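Side-chain contacts in Sso-CP2 metallo-carboxypetidase (Sulfolobus solfataricus, PDB 4MMO), which probably acts as a zinc-dependent M20-family carboxypeptidase, trimming peptides from their C-terminal end: residues A[405-408]-A[413-416]; A[88-91]-A[96-99]. All blocks are in the same frame, centred on the assembly; numbering follows the deposited sequence.

Interaction 1. Residues A[405-408]-A[413-416]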
loop_
_atom_site.group_PDB
_atom_site.type_symbol
_atom_site.label_atom_id
_atom_site.label_comp_id
_atom_site.label_asym_id
_atom_site.label_seq_id
_atom_site.Cartn_x
_atom_site.Cartn_y
_atom_site.Cartn_z
ATOM N N TYR A 405 15.589 13.871 23.164
ATOM C CA TYR A 405 14.348 13.620 23.889
ATOM C C TYR A 405 13.138 14.250 23.206
ATOM O O TYR A 405 11.999 13.986 23.587
ATOM C CB TYR A 405 14.462 14.217 25.296
ATOM C CG TYR A 405 14.698 15.715 25.277
ATOM C CD1 TYR A 405 13.632 16.606 25.232
ATOM C CD2 TYR A 405 15.986 16.237 25.286
ATOM C CE1 TYR A 405 13.843 17.970 25.200
ATOM C CE2 TYR A 405 16.205 17.604 25.256
ATOM C CZ TYR A 405 15.130 18.466 25.211
ATOM O OH TYR A 405 15.341 19.829 25.183
ATOM N N SER A 406 13.391 15.086 22.204
ATOM C CA SER A 406 12.389 16.033 21.719
ATOM C C SER A 406 11.220 15.444 20.923
ATOM O O SER A 406 10.199 16.106 20.769
ATOM C CB SER A 406 13.066 17.122 20.886
ATOM O OG SER A 406 13.757 18.039 21.716
ATOM N N ASN A 407 11.365 14.224 20.417
ATOM C CA ASN A 407 10.307 13.590 19.631
ATOM C C ASN A 407 9.839 14.455 18.455
ATOM O O ASN A 407 8.638 14.610 18.219
ATOM C CB ASN A 407 9.112 13.225 20.524
ATOM C CG ASN A 407 9.370 11.999 21.381
ATOM O OD1 ASN A 407 10.032 11.053 20.953
ATOM N ND2 ASN A 407 8.841 12.008 22.600
ATOM N N ALA A 408 10.790 15.025 17.723
ATOM C CA ALA A 408 10.466 15.754 16.505
ATOM C C ALA A 408 9.990 14.767 15.440
ATOM O O ALA A 408 10.508 13.653 15.341
ATOM C CB ALA A 408 11.675 16.531 16.010
ATOM N N GLU A 413 5.896 16.169 20.849
ATOM C CA GLU A 413 7.139 16.894 20.654
ATOM C C GLU A 413 7.317 17.912 21.772
ATOM O O GLU A 413 6.357 18.568 22.178
ATOM C CB GLU A 413 7.146 17.607 19.301
ATOM C CG GLU A 413 8.375 18.479 19.076
ATOM C CD GLU A 413 8.347 19.186 17.739
ATOM O OE1 GLU A 413 7.507 18.815 16.890
ATOM O OE2 GLU A 413 9.151 20.123 17.540
ATOM N N ASN A 414 8.548 18.049 22.258
ATOM C CA ASN A 414 8.831 18.974 23.349
ATOM C C ASN A 414 10.295 19.392 23.420
ATOM O O ASN A 414 11.165 18.713 22.878
ATOM C CB ASN A 414 8.442 18.334 24.678
ATOM C CG ASN A 414 9.376 17.208 25.070
ATOM O OD1 ASN A 414 10.388 17.432 25.728
ATOM N ND2 ASN A 414 9.047 15.991 24.656
ATOM N N ILE A 415 10.555 20.514 24.088
ATOM C CA ILE A 415 11.921 20.936 24.399
ATOM C C ILE A 415 12.041 21.330 25.871
ATOM O O ILE A 415 11.110 21.892 26.453
ATOM C CB ILE A 415 12.396 22.112 23.507
ATOM C CG1 ILE A 415 11.506 23.345 23.682
ATOM C CG2 ILE A 415 12.410 21.694 22.047
ATOM C CD1 ILE A 415 12.220 24.634 23.399
ATOM N N LYS A 416 13.183 21.026 26.475
ATOM C CA LYS A 416 13.461 21.481 27.829
ATOM C C LYS A 416 13.599 22.995 27.808
ATOM O O LYS A 416 14.289 23.552 26.951
ATOM C CB LYS A 416 14.741 20.842 28.368
ATOM C CG LYS A 416 14.642 19.344 28.595
ATOM C CD LYS A 416 15.964 18.766 29.067
ATOM C CE LYS A 416 15.963 17.247 28.991
ATOM N NZ LYS A 416 17.276 16.656 29.372
#

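Interaction 2. Residues A[88-91]-A[96-99]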
loop_
_atom_site.group_PDB
_atom_site.type_symbol
_atom_site.label_atom_id
_atom_site.label_comp_id
_atom_site.label_asym_id
_atom_site.label_seq_id
_atom_site.Cartn_x
_atom_site.Cartn_y
_atom_site.Cartn_z
ATOM N N PHE A 88 -0.838 21.913 19.840
ATOM C CA PHE A 88 -0.489 23.331 19.814
ATOM C C PHE A 88 -0.860 24.065 21.103
ATOM O O PHE A 88 -1.011 25.284 21.117
ATOM C CB PHE A 88 -1.110 23.992 18.585
ATOM C CG PHE A 88 -0.584 23.441 17.294
ATOM C CD1 PHE A 88 0.669 23.818 16.827
ATOM C CD2 PHE A 88 -1.321 22.528 16.559
ATOM C CE1 PHE A 88 1.170 23.305 15.644
ATOM C CE2 PHE A 88 -0.826 22.010 15.374
ATOM C CZ PHE A 88 0.423 22.399 14.916
ATOM N N SER A 89 -0.974 23.320 22.195
ATOM C CA SER A 89 -1.252 23.922 23.492
ATOM C C SER A 89 -0.019 24.629 24.054
ATOM O O SER A 89 -0.148 25.602 24.797
ATOM C CB SER A 89 -1.738 22.860 24.481
ATOM O OG SER A 89 -0.812 21.793 24.590
ATOM N N ALA A 90 1.169 24.148 23.684
ATOM C CA ALA A 90 2.426 24.648 24.248
ATOM C C ALA A 90 2.360 24.586 25.766
ATOM O O ALA A 90 2.714 25.536 26.462
ATOM C CB ALA A 90 2.709 26.065 23.778
ATOM N N THR A 91 1.878 23.456 26.265
ATOM C CA THR A 91 1.731 23.240 27.693
ATOM C C THR A 91 3.093 23.138 28.355
ATOM O O THR A 91 3.993 22.471 27.842
ATOM C CB THR A 91 0.951 21.941 27.962
ATOM O OG1 THR A 91 -0.393 22.085 27.485
ATOM C CG2 THR A 91 0.927 21.603 29.452
ATOM N N ARG A 96 9.364 21.554 30.740
ATOM C CA ARG A 96 9.411 21.340 29.301
ATOM C C ARG A 96 8.189 21.968 28.652
ATOM O O ARG A 96 7.151 22.112 29.290
ATOM C CB ARG A 96 9.439 19.845 28.987
ATOM C CG ARG A 96 10.702 19.142 29.428
ATOM C CD ARG A 96 10.662 17.665 29.090
ATOM N NE ARG A 96 11.825 16.958 29.618
ATOM C CZ ARG A 96 12.254 15.779 29.178
ATOM N NH1 ARG A 96 11.627 15.161 28.185
ATOM N NH2 ARG A 96 13.322 15.218 29.728
ATOM N N ILE A 97 8.325 22.343 27.385
ATOM C CA ILE A 97 7.210 22.867 26.609
ATOM C C ILE A 97 6.774 21.800 25.620
ATOM O O ILE A 97 7.594 21.289 24.868
ATOM C CB ILE A 97 7.607 24.124 25.821
ATOM C CG1 ILE A 97 8.191 25.181 26.757
ATOM C CG2 ILE A 97 6.395 24.689 25.080
ATOM C CD1 ILE A 97 8.842 26.332 26.027
ATOM N N TYR A 98 5.483 21.478 25.616
ATOM C CA TYR A 98 4.956 20.424 24.754
ATOM C C TYR A 98 4.143 20.994 23.602
ATOM O O TYR A 98 3.018 21.457 23.789
ATOM C CB TYR A 98 4.106 19.445 25.568
ATOM C CG TYR A 98 4.927 18.549 26.462
ATOM C CD1 TYR A 98 5.300 18.959 27.735
ATOM C CD2 TYR A 98 5.340 17.300 26.029
ATOM C CE1 TYR A 98 6.058 18.143 28.554
ATOM C CE2 TYR A 98 6.099 16.478 26.837
ATOM C CZ TYR A 98 6.456 16.903 28.099
ATOM O OH TYR A 98 7.212 16.085 28.907
ATOM N N ALA A 99 4.722 20.957 22.408
ATOM C CA ALA A 99 4.033 21.419 21.214
ATOM C C ALA A 99 4.722 20.906 19.957
ATOM O O ALA A 99 5.940 20.719 19.939
ATOM C CB ALA A 99 3.978 22.937 21.194
#

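Interaction 1. Residues A[405-408]-A[413-416]
The Tyr405 ring has a neighbour on each face and two at its edge. Over one face stands Lys416 CE, 3.9 Å from the centroid of the Tyr405 ring and 17° off its normal, a CH-pi contact; Ser406 OG lies above the rim of the opposite face. At the edge, in the ring plane, sit Ile415 CA and the amide oxygen of Asn414, OD1 being 3.4 Å from Tyr405 CD1, with the amide turned 32° from the ring. Tyr405 keeps CG between its backbone N and carbonyl carbon (chi1 60°), which turns the ring edge-on to strand 414-416, while Lys416, extended beyond CG, passes its methylenes across the rim. Tyr405 OH takes a nearly straight hydrogen bond from Lys416 N at 2.8 Å and is also bonded to Asp419 of helix 417-433, for which Lys416 is the N-cap residue. A leucine here would probably leave Lys416 N without this acceptor and Asp419 without its hydroxyl partner. Farther along, Asn414 N bonds to Ser406 O at 3.0 Å, and Ser406 OG donates to Asn414 O at 2.9 Å, in the carbonyl plane. Ser406 O also receives a CA-H...O contact from Glu413 CA at 3.2 Å. The Glu413 carboxylate, close to Ala408 CA, is salt-bridged to Arg100 and takes hydrogen bonds from the backbone N of Gly101, Ser103 and Asp104, a zinc ligand. The loop 405-408 lies against strand 414-416; Tyr405 also touches Arg96 of strand 96-98, and Ser406 touches Ser103 of helix 102-121.

Interaction 2. Residues A[88-91]-A[96-99]
Thr91 O is approached by three groups of 96-99. Tyr98 N donates to it at 2.9 Å, tilted 16° from the carbonyl plane; Ile97 CA adds a CA-H...O contact at 3.5 Å; and the Tyr98 ring presents its edge, CD1 lying 3.7 Å from Thr91 O. The return bond of this antiparallel hydrogen-bonded pair is weak: Thr91 N reaches Tyr98 O at 3.4 Å, with an N-H...O angle of only 130°. Ala90 and Thr91 both face Tyr98, a G1 beta bulge, consistent with the poor geometry of this bond. Ala90, with positive phi (53°), takes the bulge's first position, and its CA makes a further CA-H...O contact with Tyr98 O at 3.3 Å. The Ala90 methyl meets two apolar groups, Ile97 CG2 at 4.1 Å and Ala99 CB at 4.3 Å. Ile97 CG2 stands anti to the residue's own backbone N, and from there that branch meets Ala90, while the side chain also packs on Leu5, Leu8, Ile9 and Leu12 of helix 3-12. Within 88-91, Thr91 OG1 donates to Ser89 OG at 2.9 Å, and Ser89 OG is in turn hydrogen-bonded to Ala86 O. The Tyr98 ring has a cation-pi partner in Arg85.

Overall arrangement
Following the chain from the N terminus, interaction 2 comes first, after strand 65-71, and closes the tight hairpin of strands 91-93 and 96-98; the chain then runs on through Arg100 and Gly101 into helix 102-121. Interaction 1 closes a second short loop much later, folding the loop after strand 395-396 back on strand 414-416, just before helix 417-433. The two loops lie in series, neither enclosing the other. They meet laterally: strand 414-416 joins 96-98 as the third strand of a small antiparallel sheet, with probable hydrogen bonds from Ile97 N to Ile415 O and from Ala99 N to Glu413 O. Strand 414-416 is thereby joined to the segment that leads into the helix carrying Asp104.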